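Local coordinates for putative hydrolase (Acinetobacter sp. NBRC 100985, PDB 4XUK), which probably hydrolyses organophosphorus triesters and lactones with a two-zinc centre, as a member of the metallo-beta-lactamase superfamily, at residues Leu62-Leu71 with Tyr96-Ile104; Tyr180-Val191 with His201-Lys209. The protein carries 2 engineered substitutions. All coordinates share one frame; numbering follows the deposited sequence.

Contact 1: residues Leu62-Leu71 with Tyr96-Ile104; sequences LVNIGKSLIL and YQPEQVDTI. Engineered in segment 62-71: I70 (natural residue Val).
L69 N donates a hydrogen bond to D102 OD2 at 2.9 Å, on the anti side of the carboxylate and 24° out of its plane. D102 N returns a bond to L69 O, so one residue grips both polar backbone atoms of L69 just where the parallel pairing of the engineered I70 with T103 and L71 with I104 begins. There L71 N donates to T103 O at 2.8 Å. A water donates to both K67 O and D102 OD1. At the far end N64, with CG anti to its backbone N (chi1 -180°), divides its amide: ND2 donates a hydrogen bond of 3.0 Å to Y96 OH, which lies close to the amide plane, amide and ring 74° apart, while OD1 accepts from G66 N in an Asx turn. Q15 also bonds Y96 OH. L69 CD1 lies over one face of the Y96 ring, its CD2 is 3.7 Å from Y96 CD1, and L62 CD1 comes within 3.6 Å of Y96 CD2. V101 splits its methyls, CG2 against L62 CD2 and CG1 3.9 Å from L71 CB. The contact closes the beta-alpha-beta unit of strand 69-72, helix 87-93 and strand 103-105; L91 of that helix packs on L62 and Y96.

Contact 2: residues Tyr180-Val191 with His201-Lys209; sequences YKLGDDIQGFKV and HFSYELKTK
F202 and Y204 of a beta hairpin, strands 189-193 and 202-208 in the second sheet of the metallo-beta-lactamase fold, meet V191 within it and Y180 from the edge of the other sheet. F202 buries the most surface here. Its ring takes the edge of Y180 on one face in a T-shaped stack, planes at 83° and centroids 5.2 Å apart, with Y180 CE1 nearest. V191 CB adds a contact at 3.8 Å from F202 CD2. Y204, across from V191 in a non-hydrogen-bonded pair, packs ring atom CE1 3.7 Å from V191 CG1, which approaches at the ring edge. Its hydroxyl lies 2.7 Å from Y180 OH, and it hydrogen-bonds L106 O, which ties the hairpin to the loop after strand 103-105. With CG between the backbone N and the carbonyl carbon (chi1 61°), the Y180 ring reaches both. K190, third in buried area, has an extended chain running along the E205 side of the sheet. Its backbone makes the hydrogen-bonded pair: K190 N donates to E205 O and E205 N to K190 O, both nearly straight. At the turn end, L206 CG rests over the F189 ring in a CH-pi contact, 4.0 Å from the centroid and 29° off the normal.

In the fold
Contact 1 lies within the first sheet; contact 2 is centred on the second, with Y180 bringing in the far edge of the first, and their centres are about 16 Å apart. Contact 1 is the more buried, pairing parallel strands that a helical crossover connects, with D102 holding the L69 backbone at the start. Contact 2 is an antiparallel hairpin, partly buried: its aromatic face turns inward, whereas K190, E205 and K207 lie on the more exposed side. They touch directly: Q187 NE2 hydrogen-bonds T103 OG1, and F189 packs on the engineered I70. Neither contact supplies a zinc ligand, but contact 2 comes nearer: the side chain of S203 is about 11 Å from a zinc, that of I104 about 14 Å.

Contact 1: residues Leu62-Leu71 with Tyr96-Ile104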
loop_
_atom_site.group_PDB
_atom_site.type_symbol
_atom_site.label_atom_id
_atom_site.label_comp_id
_atom_site.label_asym_id
_atom_site.label_seq_id
_atom_site.Cartn_x
_atom_site.Cartn_y
_atom_site.Cartn_z
ATOM N N LEU A 62 5.685 -5.380 -15.146
ATOM C CA LEU A 62 6.930 -5.762 -15.823
ATOM C C LEU A 62 7.560 -6.925 -15.076
ATOM O O LEU A 62 7.663 -6.889 -13.846
ATOM C CB LEU A 62 7.932 -4.603 -15.809
ATOM C CG LEU A 62 8.066 -3.656 -16.995
ATOM C CD1 LEU A 62 9.200 -2.677 -16.695
ATOM C CD2 LEU A 62 8.317 -4.400 -18.324
ATOM N N VAL A 63 7.994 -7.945 -15.806
ATOM C CA VAL A 63 8.624 -9.104 -15.182
ATOM C C VAL A 63 10.011 -9.319 -15.786
ATOM O O VAL A 63 10.151 -9.669 -16.968
ATOM C CB VAL A 63 7.783 -10.376 -15.381
ATOM C CG1 VAL A 63 8.361 -11.539 -14.576
ATOM C CG2 VAL A 63 6.324 -10.122 -14.977
ATOM N N ASN A 64 11.030 -9.105 -14.967
ATOM C CA ASN A 64 12.411 -9.336 -15.369
ATOM C C ASN A 64 12.809 -10.752 -14.945
ATOM O O ASN A 64 13.038 -11.012 -13.758
ATOM C CB ASN A 64 13.306 -8.286 -14.701
ATOM C CG ASN A 64 14.779 -8.435 -15.059
ATOM O OD1 ASN A 64 15.210 -9.459 -15.588
ATOM N ND2 ASN A 64 15.560 -7.405 -14.750
ATOM N N ILE A 65 12.877 -11.672 -15.903
ATOM C CA ILE A 65 13.254 -13.045 -15.572
ATOM C C ILE A 65 14.732 -13.329 -15.861
ATOM O O ILE A 65 15.148 -14.486 -15.895
ATOM C CB ILE A 65 12.372 -14.091 -16.288
ATOM C CG1 ILE A 65 12.551 -14.000 -17.803
ATOM C CG2 ILE A 65 10.900 -13.908 -15.912
ATOM C CD1 ILE A 65 11.882 -15.140 -18.549
ATOM N N GLY A 66 15.520 -12.271 -16.041
ATOM C CA GLY A 66 16.955 -12.414 -16.248
ATOM C C GLY A 66 17.374 -12.110 -17.673
ATOM O O GLY A 66 17.964 -11.072 -17.945
ATOM N N LYS A 67 17.072 -13.016 -18.589
ATOM C CA LYS A 67 17.428 -12.807 -19.985
ATOM C C LYS A 67 16.328 -12.062 -20.738
ATOM O O LYS A 67 16.571 -11.489 -21.803
ATOM C CB LYS A 67 17.721 -14.147 -20.654
ATOM C CG LYS A 67 16.974 -15.312 -20.031
ATOM C CD LYS A 67 15.501 -15.296 -20.394
ATOM C CE LYS A 67 15.208 -16.273 -21.508
ATOM N NZ LYS A 67 15.225 -17.681 -21.016
ATOM N N SER A 68 15.121 -12.071 -20.175
ATOM C CA SER A 68 13.984 -11.423 -20.805
ATOM C C SER A 68 13.246 -10.490 -19.856
ATOM O O SER A 68 13.285 -10.646 -18.627
ATOM C CB SER A 68 13.011 -12.461 -21.376
ATOM O OG SER A 68 13.623 -13.220 -22.406
ATOM N N LEU A 69 12.583 -9.511 -20.457
ATOM C CA LEU A 69 11.752 -8.570 -19.740
ATOM C C LEU A 69 10.378 -8.663 -20.370
ATOM O O LEU A 69 10.198 -8.388 -21.564
ATOM C CB LEU A 69 12.307 -7.161 -19.895
ATOM C CG LEU A 69 11.612 -6.084 -19.067
ATOM C CD1 LEU A 69 11.737 -6.396 -17.574
ATOM C CD2 LEU A 69 12.197 -4.731 -19.399
ATOM N N ILE A 70 9.401 -9.078 -19.578
ATOM C CA ILE A 70 8.084 -9.269 -20.134
ATOM C C ILE A 70 7.034 -8.340 -19.484
ATOM O O ILE A 70 7.017 -8.140 -18.264
ATOM C CB ILE A 70 7.723 -10.792 -20.169
ATOM C CG1 ILE A 70 6.452 -11.072 -19.426
ATOM C CG2 ILE A 70 8.866 -11.684 -19.674
ATOM C CD1 ILE A 70 5.360 -10.980 -20.338
ATOM N N LEU A 71 6.191 -7.737 -20.321
ATOM C CA LEU A 71 5.177 -6.806 -19.845
ATOM C C LEU A 71 3.805 -7.477 -19.861
ATOM O O LEU A 71 3.406 -8.088 -20.858
ATOM C CB LEU A 71 5.182 -5.538 -20.717
ATOM C CG LEU A 71 4.188 -4.409 -20.430
ATOM C CD1 LEU A 71 4.429 -3.821 -19.052
ATOM C CD2 LEU A 71 4.265 -3.317 -21.504
ATOM N N TYR A 96 13.728 1.152 -16.249
ATOM C CA TYR A 96 13.750 0.318 -17.449
ATOM C C TYR A 96 13.547 1.138 -18.727
ATOM O O TYR A 96 13.198 2.316 -18.665
ATOM C CB TYR A 96 12.703 -0.805 -17.360
ATOM C CG TYR A 96 13.058 -1.932 -16.397
ATOM C CD1 TYR A 96 13.994 -2.901 -16.749
ATOM C CD2 TYR A 96 12.436 -2.041 -15.147
ATOM C CE1 TYR A 96 14.320 -3.934 -15.887
ATOM C CE2 TYR A 96 12.750 -3.081 -14.280
ATOM C CZ TYR A 96 13.698 -4.020 -14.660
ATOM O OH TYR A 96 14.029 -5.061 -13.818
ATOM N N GLN A 97 13.779 0.509 -19.881
ATOM C CA GLN A 97 13.587 1.162 -21.180
ATOM C C GLN A 97 12.609 0.360 -22.012
ATOM O O GLN A 97 12.618 -0.870 -21.965
ATOM C CB GLN A 97 14.899 1.221 -21.953
ATOM C CG GLN A 97 16.126 1.354 -21.084
ATOM C CD GLN A 97 16.583 2.773 -20.996
ATOM O OE1 GLN A 97 15.767 3.695 -20.913
ATOM N NE2 GLN A 97 17.896 2.972 -21.026
ATOM N N PRO A 98 11.772 1.051 -22.799
ATOM C CA PRO A 98 10.797 0.315 -23.611
ATOM C C PRO A 98 11.454 -0.648 -24.612
ATOM O O PRO A 98 10.846 -1.666 -24.935
ATOM C CB PRO A 98 10.020 1.428 -24.333
ATOM C CG PRO A 98 10.825 2.693 -24.141
ATOM C CD PRO A 98 11.586 2.512 -22.872
ATOM N N GLU A 99 12.663 -0.342 -25.086
ATOM C CA GLU A 99 13.357 -1.235 -26.023
ATOM C C GLU A 99 13.758 -2.567 -25.385
ATOM O O GLU A 99 14.051 -3.532 -26.093
ATOM C CB GLU A 99 14.601 -0.555 -26.606
ATOM C CG GLU A 99 14.305 0.624 -27.523
ATOM C CD GLU A 99 14.148 1.933 -26.772
ATOM O OE1 GLU A 99 14.112 1.918 -25.517
ATOM O OE2 GLU A 99 14.067 2.986 -27.442
ATOM N N GLN A 100 13.773 -2.622 -24.054
ATOM C CA GLN A 100 14.159 -3.839 -23.339
ATOM C C GLN A 100 13.008 -4.840 -23.264
ATOM O O GLN A 100 13.228 -6.033 -23.017
ATOM C CB GLN A 100 14.608 -3.515 -21.913
ATOM C CG GLN A 100 15.908 -2.747 -21.775
ATOM C CD GLN A 100 16.200 -2.445 -20.312
ATOM O OE1 GLN A 100 15.632 -1.528 -19.728
ATOM N NE2 GLN A 100 17.071 -3.231 -19.713
ATOM N N VAL A 101 11.781 -4.367 -23.462
ATOM C CA VAL A 101 10.637 -5.278 -23.459
ATOM C C VAL A 101 10.653 -6.175 -24.707
ATOM O O VAL A 101 10.565 -5.691 -25.844
ATOM C CB VAL A 101 9.309 -4.520 -23.354
ATOM C CG1 VAL A 101 8.138 -5.506 -23.316
ATOM C CG2 VAL A 101 9.312 -3.627 -22.098
ATOM N N ASP A 102 10.807 -7.468 -24.458
ATOM C CA ASP A 102 10.890 -8.572 -25.432
ATOM C C ASP A 102 9.533 -9.222 -25.769
ATOM O O ASP A 102 9.328 -9.697 -26.833
ATOM C CB ASP A 102 11.706 -9.753 -24.870
ATOM C CG ASP A 102 13.006 -9.365 -24.379
ATOM O OD1 ASP A 102 13.758 -8.776 -25.122
ATOM O OD2 ASP A 102 13.284 -9.605 -23.238
ATOM N N THR A 103 8.679 -9.297 -24.766
ATOM C CA THR A 103 7.396 -9.943 -24.822
ATOM C C THR A 103 6.309 -9.165 -24.057
ATOM O O THR A 103 6.531 -8.663 -22.980
ATOM C CB THR A 103 7.453 -11.350 -24.253
ATOM O OG1 THR A 103 8.517 -12.058 -24.809
ATOM C CG2 THR A 103 6.163 -12.088 -24.483
ATOM N N ILE A 104 5.131 -9.119 -24.642
ATOM C CA ILE A 104 3.978 -8.525 -23.978
ATOM C C ILE A 104 2.863 -9.567 -23.942
ATOM O O ILE A 104 2.472 -10.092 -24.980
ATOM C CB ILE A 104 3.499 -7.249 -24.717
ATOM C CG1 ILE A 104 4.603 -6.181 -24.694
ATOM C CG2 ILE A 104 2.182 -6.725 -24.122
ATOM C CD1 ILE A 104 4.286 -4.914 -25.471
HETATM O O HOH W 1 16.292 -10.131 -24.365
#

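Contact 2: residues Tyr180-Val191 with His201-Lys209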
loop_
_atom_site.group_PDB
_atom_site.type_symbol
_atom_site.label_atom_id
_atom_site.label_comp_id
_atom_site.label_asym_id
_atom_site.label_seq_id
_atom_site.Cartn_x
_atom_site.Cartn_y
_atom_site.Cartn_z
ATOM N N TYR A 180 -2.282 -17.553 -28.944
ATOM C CA TYR A 180 -1.903 -18.845 -28.371
ATOM C C TYR A 180 -3.136 -19.657 -27.998
ATOM O O TYR A 180 -4.257 -19.131 -27.955
ATOM C CB TYR A 180 -1.013 -18.673 -27.129
ATOM C CG TYR A 180 -1.687 -17.912 -26.005
ATOM C CD1 TYR A 180 -2.616 -18.535 -25.174
ATOM C CD2 TYR A 180 -1.404 -16.571 -25.783
ATOM C CE1 TYR A 180 -3.243 -17.845 -24.165
ATOM C CE2 TYR A 180 -2.025 -15.868 -24.759
ATOM C CZ TYR A 180 -2.941 -16.515 -23.959
ATOM O OH TYR A 180 -3.575 -15.833 -22.942
ATOM N N LYS A 181 -2.922 -20.903 -27.656
ATOM C CA LYS A 181 -3.975 -21.759 -27.176
ATOM C C LYS A 181 -3.652 -22.308 -25.800
ATOM O O LYS A 181 -2.532 -22.341 -25.418
ATOM C CB LYS A 181 -4.170 -22.898 -28.161
ATOM C CG LYS A 181 -5.042 -22.529 -29.313
ATOM C CD LYS A 181 -6.423 -22.033 -28.846
ATOM C CE LYS A 181 -6.981 -22.843 -27.668
ATOM N NZ LYS A 181 -7.274 -22.020 -26.482
ATOM N N LEU A 182 -4.641 -22.782 -25.092
ATOM C CA LEU A 182 -4.454 -23.469 -23.840
ATOM C C LEU A 182 -3.305 -24.472 -23.915
ATOM O O LEU A 182 -3.179 -25.069 -24.937
ATOM C CB LEU A 182 -5.749 -24.192 -23.621
ATOM C CG LEU A 182 -6.142 -24.606 -22.242
ATOM C CD1 LEU A 182 -5.492 -23.760 -21.151
ATOM C CD2 LEU A 182 -7.638 -24.588 -22.211
ATOM N N GLY A 183 -2.486 -24.666 -22.867
ATOM C CA GLY A 183 -1.395 -25.621 -22.941
ATOM C C GLY A 183 -0.106 -24.966 -23.394
ATOM O O GLY A 183 0.986 -25.493 -23.154
ATOM N N ASP A 184 -0.226 -23.812 -24.048
ATOM C CA ASP A 184 0.924 -23.075 -24.523
ATOM C C ASP A 184 1.685 -22.443 -23.350
ATOM O O ASP A 184 1.105 -21.944 -22.440
ATOM C CB ASP A 184 0.544 -22.036 -25.578
ATOM C CG ASP A 184 0.344 -22.618 -26.935
ATOM O OD1 ASP A 184 0.468 -23.832 -27.079
ATOM O OD2 ASP A 184 0.042 -21.878 -27.886
ATOM N N ASP A 185 2.984 -22.583 -23.335
ATOM C CA ASP A 185 3.821 -21.864 -22.385
ATOM C C ASP A 185 4.531 -20.775 -23.172
ATOM O O ASP A 185 5.033 -21.034 -24.265
ATOM C CB ASP A 185 4.861 -22.797 -21.769
ATOM C CG ASP A 185 4.370 -23.496 -20.508
ATOM O OD1 ASP A 185 3.142 -23.577 -20.274
ATOM O OD2 ASP A 185 5.233 -23.986 -19.747
ATOM N N ILE A 186 4.563 -19.560 -22.633
ATOM C CA ILE A 186 5.259 -18.457 -23.289
ATOM C C ILE A 186 6.241 -17.824 -22.323
ATOM O O ILE A 186 5.826 -17.285 -21.296
ATOM C CB ILE A 186 4.273 -17.374 -23.744
ATOM C CG1 ILE A 186 3.163 -17.995 -24.589
ATOM C CG2 ILE A 186 5.012 -16.256 -24.491
ATOM C CD1 ILE A 186 1.903 -17.179 -24.648
ATOM N N GLN A 187 7.532 -17.892 -22.659
ATOM C CA GLN A 187 8.600 -17.311 -21.840
ATOM C C GLN A 187 8.591 -17.860 -20.421
ATOM O O GLN A 187 8.930 -17.149 -19.468
ATOM C CB GLN A 187 8.483 -15.783 -21.794
ATOM C CG GLN A 187 8.781 -15.083 -23.116
ATOM C CD GLN A 187 10.269 -14.836 -23.324
ATOM O OE1 GLN A 187 11.112 -15.613 -22.867
ATOM N NE2 GLN A 187 10.596 -13.755 -24.023
ATOM N N GLY A 188 8.185 -19.118 -20.284
ATOM C CA GLY A 188 8.130 -19.755 -18.982
ATOM C C GLY A 188 6.846 -19.467 -18.228
ATOM O O GLY A 188 6.655 -19.971 -17.120
ATOM N N PHE A 189 5.972 -18.654 -18.818
ATOM C CA PHE A 189 4.667 -18.394 -18.221
ATOM C C PHE A 189 3.667 -19.443 -18.669
ATOM O O PHE A 189 3.658 -19.844 -19.837
ATOM C CB PHE A 189 4.144 -16.999 -18.601
ATOM C CG PHE A 189 4.903 -15.865 -17.959
ATOM C CD1 PHE A 189 6.154 -15.482 -18.441
ATOM C CD2 PHE A 189 4.364 -15.184 -16.879
ATOM C CE1 PHE A 189 6.854 -14.429 -17.853
ATOM C CE2 PHE A 189 5.048 -14.139 -16.291
ATOM C CZ PHE A 189 6.299 -13.760 -16.773
ATOM N N LYS A 190 2.827 -19.887 -17.759
ATOM C CA LYS A 190 1.739 -20.762 -18.087
ATOM C C LYS A 190 0.416 -20.012 -18.299
ATOM O O LYS A 190 0.038 -19.186 -17.535
ATOM C CB LYS A 190 1.591 -21.824 -17.056
ATOM C CG LYS A 190 0.441 -22.699 -17.343
ATOM C CD LYS A 190 0.339 -23.819 -16.368
ATOM C CE LYS A 190 -0.960 -24.557 -16.536
ATOM N NZ LYS A 190 -0.717 -25.822 -15.836
ATOM N N VAL A 191 -0.264 -20.330 -19.368
ATOM C CA VAL A 191 -1.513 -19.635 -19.656
ATOM C C VAL A 191 -2.701 -20.369 -19.025
ATOM O O VAL A 191 -2.808 -21.597 -19.096
ATOM C CB VAL A 191 -1.706 -19.374 -21.180
ATOM C CG1 VAL A 191 -0.477 -18.680 -21.756
ATOM C CG2 VAL A 191 -1.981 -20.652 -21.940
ATOM N N HIS A 201 -10.573 -14.255 -21.995
ATOM C CA HIS A 201 -9.762 -13.739 -20.898
ATOM C C HIS A 201 -8.895 -14.850 -20.340
ATOM O O HIS A 201 -9.392 -15.937 -20.042
ATOM C CB HIS A 201 -10.647 -13.150 -19.795
ATOM C CG HIS A 201 -9.881 -12.410 -18.743
ATOM N ND1 HIS A 201 -9.230 -13.046 -17.708
ATOM C CD2 HIS A 201 -9.652 -11.086 -18.574
ATOM C CE1 HIS A 201 -8.640 -12.144 -16.942
ATOM N NE2 HIS A 201 -8.875 -10.949 -17.448
ATOM N N PHE A 202 -7.596 -14.585 -20.228
ATOM C CA PHE A 202 -6.665 -15.537 -19.642
ATOM C C PHE A 202 -5.847 -14.872 -18.547
ATOM O O PHE A 202 -5.589 -13.657 -18.585
ATOM C CB PHE A 202 -5.674 -16.051 -20.693
ATOM C CG PHE A 202 -6.105 -17.317 -21.398
ATOM C CD1 PHE A 202 -7.207 -17.323 -22.241
ATOM C CD2 PHE A 202 -5.374 -18.489 -21.249
ATOM C CE1 PHE A 202 -7.592 -18.489 -22.913
ATOM C CE2 PHE A 202 -5.750 -19.653 -21.914
ATOM C CZ PHE A 202 -6.864 -19.652 -22.741
ATOM N N SER A 203 -5.412 -15.671 -17.582
ATOM C CA SER A 203 -4.452 -15.203 -16.594
ATOM C C SER A 203 -3.129 -15.902 -16.877
ATOM O O SER A 203 -3.097 -16.865 -17.642
ATOM C CB SER A 203 -4.946 -15.496 -15.173
ATOM O OG SER A 203 -6.241 -14.958 -14.969
ATOM N N TYR A 204 -2.043 -15.420 -16.268
ATOM C CA TYR A 204 -0.722 -15.967 -16.525
ATOM C C TYR A 204 -0.025 -16.315 -15.215
ATOM O O TYR A 204 0.051 -15.484 -14.305
ATOM C CB TYR A 204 0.118 -14.960 -17.319
ATOM C CG TYR A 204 -0.498 -14.586 -18.644
ATOM C CD1 TYR A 204 -0.449 -15.465 -19.722
ATOM C CD2 TYR A 204 -1.139 -13.362 -18.819
ATOM C CE1 TYR A 204 -1.014 -15.135 -20.938
ATOM C CE2 TYR A 204 -1.708 -13.019 -20.041
ATOM C CZ TYR A 204 -1.648 -13.914 -21.089
ATOM O OH TYR A 204 -2.210 -13.591 -22.313
ATOM N N GLU A 205 0.471 -17.548 -15.115
ATOM C CA GLU A 205 1.168 -17.987 -13.906
ATOM C C GLU A 205 2.674 -18.141 -14.134
ATOM O O GLU A 205 3.113 -18.789 -15.098
ATOM C CB GLU A 205 0.573 -19.293 -13.377
ATOM C CG GLU A 205 1.173 -19.730 -12.039
ATOM C CD GLU A 205 0.495 -20.960 -11.475
ATOM O OE1 GLU A 205 -0.313 -21.580 -12.199
ATOM O OE2 GLU A 205 0.772 -21.300 -10.308
ATOM N N LEU A 206 3.445 -17.527 -13.241
ATOM C CA LEU A 206 4.902 -17.589 -13.245
ATOM C C LEU A 206 5.323 -18.368 -12.012
ATOM O O LEU A 206 5.105 -17.917 -10.889
ATOM C CB LEU A 206 5.494 -16.178 -13.141
ATOM C CG LEU A 206 6.863 -15.806 -13.745
ATOM C CD1 LEU A 206 7.708 -14.978 -12.786
ATOM C CD2 LEU A 206 7.639 -17.002 -14.261
ATOM N N LYS A 207 5.913 -19.539 -12.204
ATOM C CA LYS A 207 6.458 -20.276 -11.064
ATOM C C LYS A 207 7.955 -20.028 -10.922
ATOM O O LYS A 207 8.737 -20.294 -11.835
ATOM C CB LYS A 207 6.147 -21.773 -11.171
ATOM C CG LYS A 207 4.653 -22.065 -11.288
ATOM C CD LYS A 207 4.346 -23.560 -11.266
ATOM C CE LYS A 207 2.968 -23.854 -11.862
ATOM N NZ LYS A 207 2.957 -23.746 -13.356
ATOM N N THR A 208 8.346 -19.489 -9.773
ATOM C CA THR A 208 9.749 -19.281 -9.474
ATOM C C THR A 208 10.125 -20.196 -8.317
ATOM O O THR A 208 9.288 -20.946 -7.807
ATOM C CB THR A 208 10.014 -17.827 -9.071
ATOM O OG1 THR A 208 9.467 -17.586 -7.768
ATOM C CG2 THR A 208 9.354 -16.873 -10.065
ATOM N N LYS A 209 11.388 -20.145 -7.914
ATOM C CA LYS A 209 11.849 -20.923 -6.772
ATOM C C LYS A 209 11.113 -20.522 -5.498
ATOM O O LYS A 209 11.260 -19.401 -5.009
ATOM C CB LYS A 209 13.355 -20.739 -6.588
ATOM C CG LYS A 209 13.819 -19.295 -6.735
ATOM C CD LYS A 209 14.430 -19.037 -8.104
ATOM C CE LYS A 209 15.851 -19.585 -8.195
ATOM N NZ LYS A 209 16.331 -19.638 -9.604
HETATM O O HOH W 2 4.717 -20.843 -14.831
#